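PDB 7O21: uncharacterized conserved from Bdellovibrio bacteriovorus, which probably acts as an L,D-carboxypeptidase of the YkuD family that edits cell-wall peptidoglycan and so contributes to the curved shape of this predatory bacterium. Local coordinates for residues A[29-40]-A[250-258]; A[275-283]-A[294-302]. All coordinates share one frame; numbering follows the deposited sequence.

Contact 1: residues A[29-40]-A[250-258]; sequences SLLQISETEAFS and SQPYIVQHN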
loop_
_atom_site.group_PDB
_atom_site.type_symbol
_atom_site.label_atom_id
_atom_site.label_comp_id
_atom_site.label_asym_id
_atom_site.label_seq_id
_atom_site.Cartn_x
_atom_site.Cartn_y
_atom_site.Cartn_z
ATOM N N SER A 29 -5.525 1.119 26.161
ATOM C CA SER A 29 -5.469 0.489 24.848
ATOM C C SER A 29 -4.056 0.312 24.308
ATOM O O SER A 29 -3.863 -0.500 23.393
ATOM C CB SER A 29 -6.333 1.240 23.832
ATOM O OG SER A 29 -7.705 1.245 24.238
ATOM N N LEU A 30 -3.073 1.051 24.820
ATOM C CA LEU A 30 -1.694 0.911 24.365
ATOM C C LEU A 30 -0.974 0.098 25.427
ATOM O O LEU A 30 -0.576 0.628 26.469
ATOM C CB LEU A 30 -1.043 2.275 24.170
ATOM C CG LEU A 30 0.453 2.238 23.855
ATOM C CD1 LEU A 30 0.746 1.448 22.576
ATOM C CD2 LEU A 30 1.003 3.662 23.725
ATOM N N LEU A 31 -0.827 -1.204 25.172
ATOM C CA LEU A 31 -0.322 -2.102 26.203
ATOM C C LEU A 31 1.188 -2.306 26.175
ATOM O O LEU A 31 1.784 -2.526 27.230
ATOM C CB LEU A 31 -1.053 -3.449 26.149
ATOM C CG LEU A 31 -2.526 -3.332 26.562
ATOM C CD1 LEU A 31 -3.246 -4.645 26.322
ATOM C CD2 LEU A 31 -2.650 -2.907 28.020
ATOM N N GLN A 32 1.826 -2.260 25.006
ATOM C CA GLN A 32 3.263 -2.504 24.933
ATOM C C GLN A 32 3.775 -1.947 23.613
ATOM O O GLN A 32 3.053 -1.945 22.613
ATOM C CB GLN A 32 3.555 -4.013 24.990
ATOM C CG GLN A 32 5.002 -4.369 25.328
ATOM C CD GLN A 32 5.138 -5.814 25.758
ATOM O OE1 GLN A 32 5.314 -6.108 26.942
ATOM N NE2 GLN A 32 5.019 -6.724 24.806
ATOM N N ILE A 33 5.023 -1.462 23.624
ATOM C CA ILE A 33 5.718 -1.004 22.424
ATOM C C ILE A 33 6.815 -2.014 22.106
ATOM O O ILE A 33 7.441 -2.572 23.018
ATOM C CB ILE A 33 6.265 0.426 22.635
ATOM C CG1 ILE A 33 5.086 1.388 22.808
ATOM C CG2 ILE A 33 7.140 0.879 21.468
ATOM C CD1 ILE A 33 5.476 2.788 23.250
ATOM N N SER A 34 7.009 -2.305 20.825
ATOM C CA SER A 34 7.952 -3.361 20.475
ATOM C C SER A 34 9.381 -2.936 20.807
ATOM O O SER A 34 9.744 -1.761 20.705
ATOM C CB SER A 34 7.847 -3.716 18.996
ATOM O OG SER A 34 8.950 -4.514 18.610
ATOM N N GLU A 35 10.194 -3.917 21.218
ATOM C CA GLU A 35 11.615 -3.663 21.456
ATOM C C GLU A 35 12.421 -3.570 20.162
ATOM O O GLU A 35 13.595 -3.168 20.204
ATOM C CB GLU A 35 12.224 -4.766 22.322
ATOM C CG GLU A 35 12.358 -6.093 21.577
ATOM C CD GLU A 35 12.911 -7.205 22.458
ATOM O OE1 GLU A 35 13.795 -6.918 23.292
ATOM O OE2 GLU A 35 12.458 -8.362 22.337
ATOM N N THR A 36 11.841 -3.936 19.021
ATOM C CA THR A 36 12.600 -4.043 17.778
ATOM C C THR A 36 12.934 -2.648 17.234
ATOM O O THR A 36 12.038 -1.864 16.908
ATOM C CB THR A 36 11.804 -4.873 16.768
ATOM O OG1 THR A 36 11.711 -6.226 17.237
ATOM C CG2 THR A 36 12.465 -4.865 15.402
ATOM N N GLU A 37 14.227 -2.338 17.120
ATOM C CA GLU A 37 14.633 -0.984 16.754
ATOM C C GLU A 37 14.346 -0.640 15.293
ATOM O O GLU A 37 14.330 0.546 14.942
ATOM C CB GLU A 37 16.087 -0.732 17.192
ATOM C CG GLU A 37 16.192 -0.901 18.696
ATOM C CD GLU A 37 17.564 -0.647 19.296
ATOM O OE1 GLU A 37 18.498 -0.236 18.581
ATOM O OE2 GLU A 37 17.700 -0.877 20.517
ATOM N N ALA A 38 14.107 -1.637 14.439
ATOM C CA ALA A 38 13.660 -1.361 13.080
ATOM C C ALA A 38 12.260 -0.771 13.055
ATOM O O ALA A 38 11.878 -0.156 12.052
ATOM C CB ALA A 38 13.697 -2.645 12.251
ATOM N N PHE A 39 11.500 -0.923 14.140
ATOM C CA PHE A 39 10.180 -0.307 14.238
ATOM C C PHE A 39 10.360 1.020 14.962
ATOM O O PHE A 39 11.460 1.579 14.943
ATOM C CB PHE A 39 9.204 -1.206 15.011
ATOM C CG PHE A 39 9.102 -2.626 14.469
ATOM C CD1 PHE A 39 9.304 -2.907 13.126
ATOM C CD2 PHE A 39 8.801 -3.670 15.327
ATOM C CE1 PHE A 39 9.208 -4.232 12.655
ATOM C CE2 PHE A 39 8.698 -4.982 14.872
ATOM C CZ PHE A 39 8.899 -5.258 13.545
ATOM N N SER A 40 9.319 1.538 15.611
ATOM C CA SER A 40 9.360 2.872 16.197
ATOM C C SER A 40 9.295 2.760 17.709
ATOM O O SER A 40 8.412 2.081 18.245
ATOM C CB SER A 40 8.186 3.712 15.689
ATOM O OG SER A 40 8.077 4.936 16.417
ATOM N N SER A 250 10.116 -11.209 19.004
ATOM C CA SER A 250 10.591 -10.094 19.804
ATOM C C SER A 250 9.438 -9.507 20.612
ATOM O O SER A 250 8.255 -9.711 20.311
ATOM C CB SER A 250 11.203 -9.017 18.910
ATOM O OG SER A 250 10.198 -8.298 18.201
ATOM N N GLN A 251 9.787 -8.793 21.663
ATOM C CA GLN A 251 8.758 -8.143 22.448
ATOM C C GLN A 251 7.855 -7.335 21.515
ATOM O O GLN A 251 8.351 -6.466 20.786
ATOM C CB GLN A 251 9.382 -7.220 23.485
ATOM C CG GLN A 251 8.358 -6.382 24.205
ATOM C CD GLN A 251 9.019 -5.426 25.156
ATOM O OE1 GLN A 251 9.728 -5.841 26.077
ATOM N NE2 GLN A 251 8.802 -4.135 24.942
ATOM N N PRO A 252 6.553 -7.614 21.476
ATOM C CA PRO A 252 5.689 -7.019 20.456
ATOM C C PRO A 252 5.065 -5.689 20.855
ATOM O O PRO A 252 4.961 -5.330 22.030
ATOM C CB PRO A 252 4.574 -8.068 20.321
ATOM C CG PRO A 252 4.458 -8.620 21.695
ATOM C CD PRO A 252 5.881 -8.709 22.198
ATOM N N TYR A 253 4.676 -4.925 19.820
ATOM C CA TYR A 253 3.622 -3.928 19.981
ATOM C C TYR A 253 2.338 -4.680 20.299
ATOM O O TYR A 253 2.035 -5.707 19.686
ATOM C CB TYR A 253 3.321 -3.178 18.672
ATOM C CG TYR A 253 4.263 -2.105 18.153
ATOM C CD1 TYR A 253 4.360 -0.851 18.749
ATOM C CD2 TYR A 253 4.984 -2.323 16.994
ATOM C CE1 TYR A 253 5.209 0.131 18.220
ATOM C CE2 TYR A 253 5.817 -1.367 16.477
ATOM C CZ TYR A 253 5.911 -0.142 17.070
ATOM O OH TYR A 253 6.776 0.780 16.512
ATOM N N ILE A 254 1.566 -4.152 21.239
ATOM C CA ILE A 254 0.238 -4.685 21.545
ATOM C C ILE A 254 -0.701 -3.505 21.736
ATOM O O ILE A 254 -0.479 -2.666 22.621
ATOM C CB ILE A 254 0.219 -5.566 22.806
ATOM C CG1 ILE A 254 1.269 -6.667 22.686
ATOM C CG2 ILE A 254 -1.190 -6.163 23.006
ATOM C CD1 ILE A 254 1.415 -7.534 23.951
ATOM N N VAL A 255 -1.726 -3.421 20.889
ATOM C CA VAL A 255 -2.783 -2.424 21.009
ATOM C C VAL A 255 -4.116 -3.162 21.033
ATOM O O VAL A 255 -4.384 -4.004 20.169
ATOM C CB VAL A 255 -2.752 -1.421 19.846
ATOM C CG1 VAL A 255 -3.853 -0.384 20.007
ATOM C CG2 VAL A 255 -1.408 -0.724 19.817
ATOM N N GLN A 256 -4.958 -2.825 22.009
ATOM C CA GLN A 256 -6.284 -3.424 22.123
ATOM C C GLN A 256 -7.273 -2.298 22.360
ATOM O O GLN A 256 -7.232 -1.647 23.405
ATOM C CB GLN A 256 -6.330 -4.426 23.275
ATOM C CG GLN A 256 -7.423 -5.474 23.111
ATOM C CD GLN A 256 -8.814 -4.919 23.338
ATOM O OE1 GLN A 256 -9.637 -4.828 22.408
ATOM N NE2 GLN A 256 -9.094 -4.548 24.581
ATOM N N HIS A 257 -8.151 -2.063 21.393
ATOM C CA HIS A 257 -9.121 -0.983 21.479
ATOM C C HIS A 257 -10.438 -1.431 20.861
ATOM O O HIS A 257 -10.452 -1.996 19.765
ATOM C CB HIS A 257 -8.578 0.270 20.776
ATOM C CG HIS A 257 -9.493 1.444 20.849
ATOM N ND1 HIS A 257 -10.234 1.875 19.770
ATOM C CD2 HIS A 257 -9.802 2.266 21.875
ATOM C CE1 HIS A 257 -10.949 2.926 20.125
ATOM N NE2 HIS A 257 -10.719 3.174 21.401
ATOM N N ASN A 258 -11.549 -1.174 21.563
ATOM C CA ASN A 258 -12.894 -1.569 21.094
ATOM C C ASN A 258 -12.868 -3.072 20.821
ATOM O O ASN A 258 -12.486 -3.856 21.702
ATOM C CB ASN A 258 -13.343 -0.706 19.920
ATOM C CG ASN A 258 -13.785 0.686 20.339
ATOM O OD1 ASN A 258 -14.110 0.912 21.495
ATOM N ND2 ASN A 258 -13.806 1.614 19.388
#

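Contact 2: residues A[275-283]-A[294-302]; sequences VDYGVKTIY and IREEWAPFS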
loop_
_atom_site.group_PDB
_atom_site.type_symbol
_atom_site.label_atom_id
_atom_site.label_comp_id
_atom_site.label_asym_id
_atom_site.label_seq_id
_atom_site.Cartn_x
_atom_site.Cartn_y
_atom_site.Cartn_z
ATOM N N VAL A 275 15.780 -21.031 8.073
ATOM C CA VAL A 275 15.500 -20.029 9.093
ATOM C C VAL A 275 15.122 -18.759 8.350
ATOM O O VAL A 275 15.760 -18.396 7.356
ATOM C CB VAL A 275 16.734 -19.761 9.979
ATOM C CG1 VAL A 275 16.450 -18.613 10.953
ATOM C CG2 VAL A 275 17.142 -21.021 10.731
ATOM N N ASP A 276 14.073 -18.091 8.809
ATOM C CA ASP A 276 13.769 -16.776 8.269
ATOM C C ASP A 276 13.355 -15.817 9.378
ATOM O O ASP A 276 12.873 -16.222 10.441
ATOM C CB ASP A 276 12.742 -16.797 7.115
ATOM C CG ASP A 276 11.437 -17.437 7.503
ATOM O OD1 ASP A 276 10.738 -16.894 8.381
ATOM O OD2 ASP A 276 11.085 -18.475 6.906
ATOM N N TYR A 277 13.592 -14.535 9.119
ATOM C CA TYR A 277 13.188 -13.437 9.986
ATOM C C TYR A 277 12.226 -12.555 9.204
ATOM O O TYR A 277 12.428 -12.298 8.016
ATOM C CB TYR A 277 14.405 -12.590 10.425
ATOM C CG TYR A 277 15.435 -13.360 11.213
ATOM C CD1 TYR A 277 16.347 -14.180 10.572
ATOM C CD2 TYR A 277 15.496 -13.270 12.601
ATOM C CE1 TYR A 277 17.294 -14.891 11.282
ATOM C CE2 TYR A 277 16.444 -13.977 13.322
ATOM C CZ TYR A 277 17.340 -14.790 12.653
ATOM O OH TYR A 277 18.292 -15.504 13.350
ATOM N N GLY A 278 11.176 -12.086 9.862
ATOM C CA GLY A 278 10.241 -11.233 9.153
ATOM C C GLY A 278 9.362 -10.507 10.138
ATOM O O GLY A 278 9.320 -10.827 11.329
ATOM N N VAL A 279 8.671 -9.506 9.620
ATOM C CA VAL A 279 7.767 -8.700 10.422
ATOM C C VAL A 279 6.413 -9.398 10.417
ATOM O O VAL A 279 5.818 -9.603 9.355
ATOM C CB VAL A 279 7.665 -7.281 9.856
ATOM C CG1 VAL A 279 6.670 -6.465 10.664
ATOM C CG2 VAL A 279 9.043 -6.617 9.870
ATOM N N LYS A 280 5.928 -9.762 11.597
ATOM C CA LYS A 280 4.670 -10.492 11.749
ATOM C C LYS A 280 3.649 -9.546 12.376
ATOM O O LYS A 280 3.875 -9.006 13.469
ATOM C CB LYS A 280 4.898 -11.705 12.646
ATOM C CG LYS A 280 3.643 -12.491 13.068
ATOM C CD LYS A 280 2.643 -12.797 11.946
ATOM C CE LYS A 280 3.227 -13.715 10.843
ATOM N NZ LYS A 280 3.339 -15.132 11.292
ATOM N N THR A 281 2.554 -9.299 11.662
ATOM C CA THR A 281 1.458 -8.498 12.192
ATOM C C THR A 281 0.207 -9.356 12.255
ATOM O O THR A 281 -0.180 -9.966 11.255
ATOM C CB THR A 281 1.181 -7.288 11.314
ATOM O OG1 THR A 281 2.412 -6.605 11.052
ATOM C CG2 THR A 281 0.241 -6.349 12.023
ATOM N N ILE A 282 -0.409 -9.403 13.434
ATOM C CA ILE A 282 -1.609 -10.190 13.701
ATOM C C ILE A 282 -2.757 -9.222 13.967
ATOM O O ILE A 282 -2.624 -8.293 14.770
ATOM C CB ILE A 282 -1.381 -11.085 14.928
ATOM C CG1 ILE A 282 -0.138 -11.963 14.713
ATOM C CG2 ILE A 282 -2.626 -11.910 15.243
ATOM C CD1 ILE A 282 0.384 -12.597 15.989
ATOM N N TYR A 283 -3.872 -9.423 13.273
ATOM C CA TYR A 283 -5.091 -8.647 13.458
ATOM C C TYR A 283 -6.131 -9.598 14.020
ATOM O O TYR A 283 -6.392 -10.649 13.427
ATOM C CB TYR A 283 -5.601 -8.131 12.108
ATOM C CG TYR A 283 -4.659 -7.216 11.358
ATOM C CD1 TYR A 283 -3.554 -7.718 10.682
ATOM C CD2 TYR A 283 -4.891 -5.850 11.316
ATOM C CE1 TYR A 283 -2.701 -6.883 9.985
ATOM C CE2 TYR A 283 -4.036 -5.002 10.621
ATOM C CZ TYR A 283 -2.951 -5.527 9.968
ATOM O OH TYR A 283 -2.109 -4.685 9.264
ATOM N N ILE A 294 -8.163 -12.706 12.532
ATOM C CA ILE A 294 -8.846 -12.530 11.256
ATOM C C ILE A 294 -7.876 -12.326 10.100
ATOM O O ILE A 294 -8.227 -12.566 8.946
ATOM C CB ILE A 294 -9.875 -11.385 11.316
ATOM C CG1 ILE A 294 -9.212 -10.068 11.721
ATOM C CG2 ILE A 294 -10.987 -11.756 12.283
ATOM C CD1 ILE A 294 -10.026 -8.858 11.290
ATOM N N ARG A 295 -6.672 -11.827 10.379
ATOM C CA ARG A 295 -5.680 -11.599 9.333
ATOM C C ARG A 295 -4.303 -11.768 9.960
ATOM O O ARG A 295 -4.107 -11.458 11.134
ATOM C CB ARG A 295 -5.764 -10.175 8.754
ATOM C CG ARG A 295 -7.143 -9.681 8.304
ATOM C CD ARG A 295 -7.531 -10.249 6.935
ATOM N NE ARG A 295 -8.797 -9.710 6.436
ATOM C CZ ARG A 295 -9.988 -10.279 6.607
ATOM N NH1 ARG A 295 -11.069 -9.699 6.103
ATOM N NH2 ARG A 295 -10.113 -11.411 7.293
ATOM N N GLU A 296 -3.357 -12.294 9.188
ATOM C CA GLU A 296 -1.990 -12.475 9.672
ATOM C C GLU A 296 -1.052 -12.193 8.508
ATOM O O GLU A 296 -1.161 -12.835 7.457
ATOM C CB GLU A 296 -1.799 -13.902 10.196
ATOM C CG GLU A 296 -0.411 -14.181 10.781
ATOM C CD GLU A 296 -0.334 -15.485 11.534
ATOM O OE1 GLU A 296 -1.403 -16.006 11.914
ATOM O OE2 GLU A 296 0.780 -16.007 11.762
ATOM N N GLU A 297 -0.141 -11.232 8.691
ATOM C CA GLU A 297 0.762 -10.780 7.641
ATOM C C GLU A 297 2.207 -11.072 8.024
ATOM O O GLU A 297 2.565 -11.098 9.205
ATOM C CB GLU A 297 0.620 -9.275 7.396
ATOM C CG GLU A 297 -0.753 -8.830 6.901
ATOM C CD GLU A 297 -0.853 -7.321 6.697
ATOM O OE1 GLU A 297 -0.351 -6.546 7.548
ATOM O OE2 GLU A 297 -1.436 -6.903 5.677
ATOM N N TRP A 298 3.038 -11.295 7.007
ATOM C CA TRP A 298 4.465 -11.504 7.206
ATOM C C TRP A 298 5.197 -10.800 6.074
ATOM O O TRP A 298 4.819 -10.935 4.903
ATOM C CB TRP A 298 4.806 -13.005 7.217
ATOM C CG TRP A 298 6.269 -13.340 7.499
ATOM C CD1 TRP A 298 6.828 -13.637 8.712
ATOM C CD2 TRP A 298 7.327 -13.466 6.531
ATOM N NE1 TRP A 298 8.169 -13.910 8.562
ATOM C CE2 TRP A 298 8.500 -13.801 7.238
ATOM C CE3 TRP A 298 7.397 -13.298 5.144
ATOM C CZ2 TRP A 298 9.731 -13.998 6.597
ATOM C CZ3 TRP A 298 8.622 -13.487 4.514
ATOM C CH2 TRP A 298 9.768 -13.832 5.243
ATOM N N ALA A 299 6.211 -10.012 6.429
ATOM C CA ALA A 299 7.072 -9.381 5.438
ATOM C C ALA A 299 8.520 -9.694 5.789
ATOM O O ALA A 299 8.893 -9.657 6.965
ATOM C CB ALA A 299 6.852 -7.859 5.437
ATOM N N PRO A 300 9.357 -10.031 4.808
ATOM C CA PRO A 300 10.730 -10.429 5.132
ATOM C C PRO A 300 11.515 -9.275 5.737
ATOM O O PRO A 300 11.278 -8.102 5.437
ATOM C CB PRO A 300 11.313 -10.845 3.774
ATOM C CG PRO A 300 10.508 -10.099 2.778
ATOM C CD PRO A 300 9.123 -9.960 3.356
ATOM N N PHE A 301 12.443 -9.626 6.622
ATOM C CA PHE A 301 13.291 -8.657 7.297
ATOM C C PHE A 301 14.754 -8.995 7.051
ATOM O O PHE A 301 15.167 -10.149 7.197
ATOM C CB PHE A 301 13.057 -8.678 8.811
ATOM C CG PHE A 301 14.102 -7.925 9.588
ATOM C CD1 PHE A 301 13.951 -6.572 9.838
ATOM C CD2 PHE A 301 15.232 -8.570 10.064
ATOM C CE1 PHE A 301 14.914 -5.873 10.545
ATOM C CE2 PHE A 301 16.198 -7.877 10.771
ATOM C CZ PHE A 301 16.037 -6.531 11.011
ATOM N N SER A 302 15.552 -7.985 6.721
ATOM C CA SER A 302 16.989 -8.210 6.666
ATOM C C SER A 302 17.727 -6.928 7.015
ATOM O O SER A 302 17.335 -5.837 6.594
ATOM C CB SER A 302 17.442 -8.733 5.295
ATOM O OG SER A 302 18.857 -8.811 5.220
HETATM O O HOH W 1 9.847 -15.338 10.377
#

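Contact 1: residues A[29-40]-A[250-258]
Leu31 and Gln32 both face Ile254 in a classic beta bulge, which shifts the antiparallel register by one residue between the Leu30–Val255 and Gln32–Ile254 pairs. The Leu31 N donates to Ile254 O at 3.0 Å, while the bond from Gln32 N to the same oxygen is weak. Beyond the bulge, glutamine amides add to the backbone bonds, among them Ile254 N to Gln32 O. The amides of Gln32 and Gln251 lie stacked, their planes 28° apart, and each reaches across to the opposite main chain: Gln32 NE2 meets a lone pair of Pro252 O at 3.1 Å, and Gln251 NE2 meets Ile33 O at 2.8 Å, almost head-on to the carbonyl. Glutamine suits both places, its reach and NE2 donor gripping a facing carbonyl; Arg191 binds Gln32 OE1, and Gln251 NE2 also binds Gly60 O. Ser34 turns its hydroxyl away from its own N (chi1 167°), where OG donates to Gln251 O and accepts from Thr36 N, an ST turn. Glu35 OE2 takes the N-H of Gln251 at 2.8 Å, on its anti side and somewhat out of the carboxylate plane. The Tyr253 ring carries Ser34 CB over one face, a CH-pi contact, and its OH receives Ser40 N at 2.8 Å, holding the residue just after the type I turn Thr36–Phe39. Strand 30-32 edges the five-stranded sheet, and 246-257 also bonds strand 260-270. Leu31 and Ile254 pack on Leu194 of helix 184-206, whereas Leu30 and Val255 lie against Leu174 of strand 172-176.

Contact 2: residues A[275-283]-A[294-302]
Tyr283 O receives two backbone N-H groups, from Ile294 at 2.9 Å and from Arg295 at 3.3 Å, which makes a classic beta bulge at one end of an otherwise regular antiparallel ladder. The backbone bonds continue as reciprocal pairs through Thr281–Glu297 and Val279–Ala299, and close with Phe301 N donating to Tyr277 O.

Among the charged groups, Lys280 and Glu296 form a salt bridge between neighbouring strands, NZ to OE2 2.7 Å, using the anti lone pair of the carboxylate. The lysine chain is bent at chi2, chi3 and chi4, which curls it over the partner strand, CE 3.2 Å from Glu297 O; the other carboxylate oxygen of Glu296 is held by Tyr217. A long, flexible lysine suits the place because its ammonium can reach two acceptors, Glu296 and Gln267, on the face that Trp201 and Trp205 of helix 184-206 cover. Asp276 OD1 and Trp298 NE1 share a water, 2.7 Å from the former and 2.9 Å from the latter. Lys103 of the second subunit meets both residues, as a salt bridge to Asp276 and a cation-pi partner of Trp298.

In the aromatic packing, the indole swings across the partner strand toward Gly278, whose CA lies 3.4 Å from NE1; a residue without a side chain is what lets the ring come so close. Beyond it, Tyr277 CB touches Phe301 CD2. On the face with Val279 and Thr281, the edge of the Tyr283 ring meets OE1 in one modelled conformer of Glu297, and Phe122 packs edge-to-face on the ring.

Such a long, bulged hairpin, with Lys280, Ile282 and Glu296 against helix 184-206 and Tyr283 and Glu297 touching helix 121-126 on the other face, is consistent with the curved antiparallel sheet of an NTF2-like domain.

Contacts 1 and 2 lie in the same five-stranded antiparallel sheet, their centres about 14 Å apart. Contact 1 joins the outermost strand 30-32 to strand 246-257, contact 2 pairs 275-287 with the other outermost strand, 290-300, and strand 260-270 runs between the two pairs. Along the chain they come in series: contact 1 spans more than two hundred residues, whereas contact 2 is a local hairpin. They touch directly, Phe39 CE1 lying 3.7 Å from Val279 CG2 and Ala38 CB packing on Phe301. Segment 29-40 thereby supplies an edge strand to the sheet that carries the NTF2-like strands, consistent with a close association of the two parts of the chain.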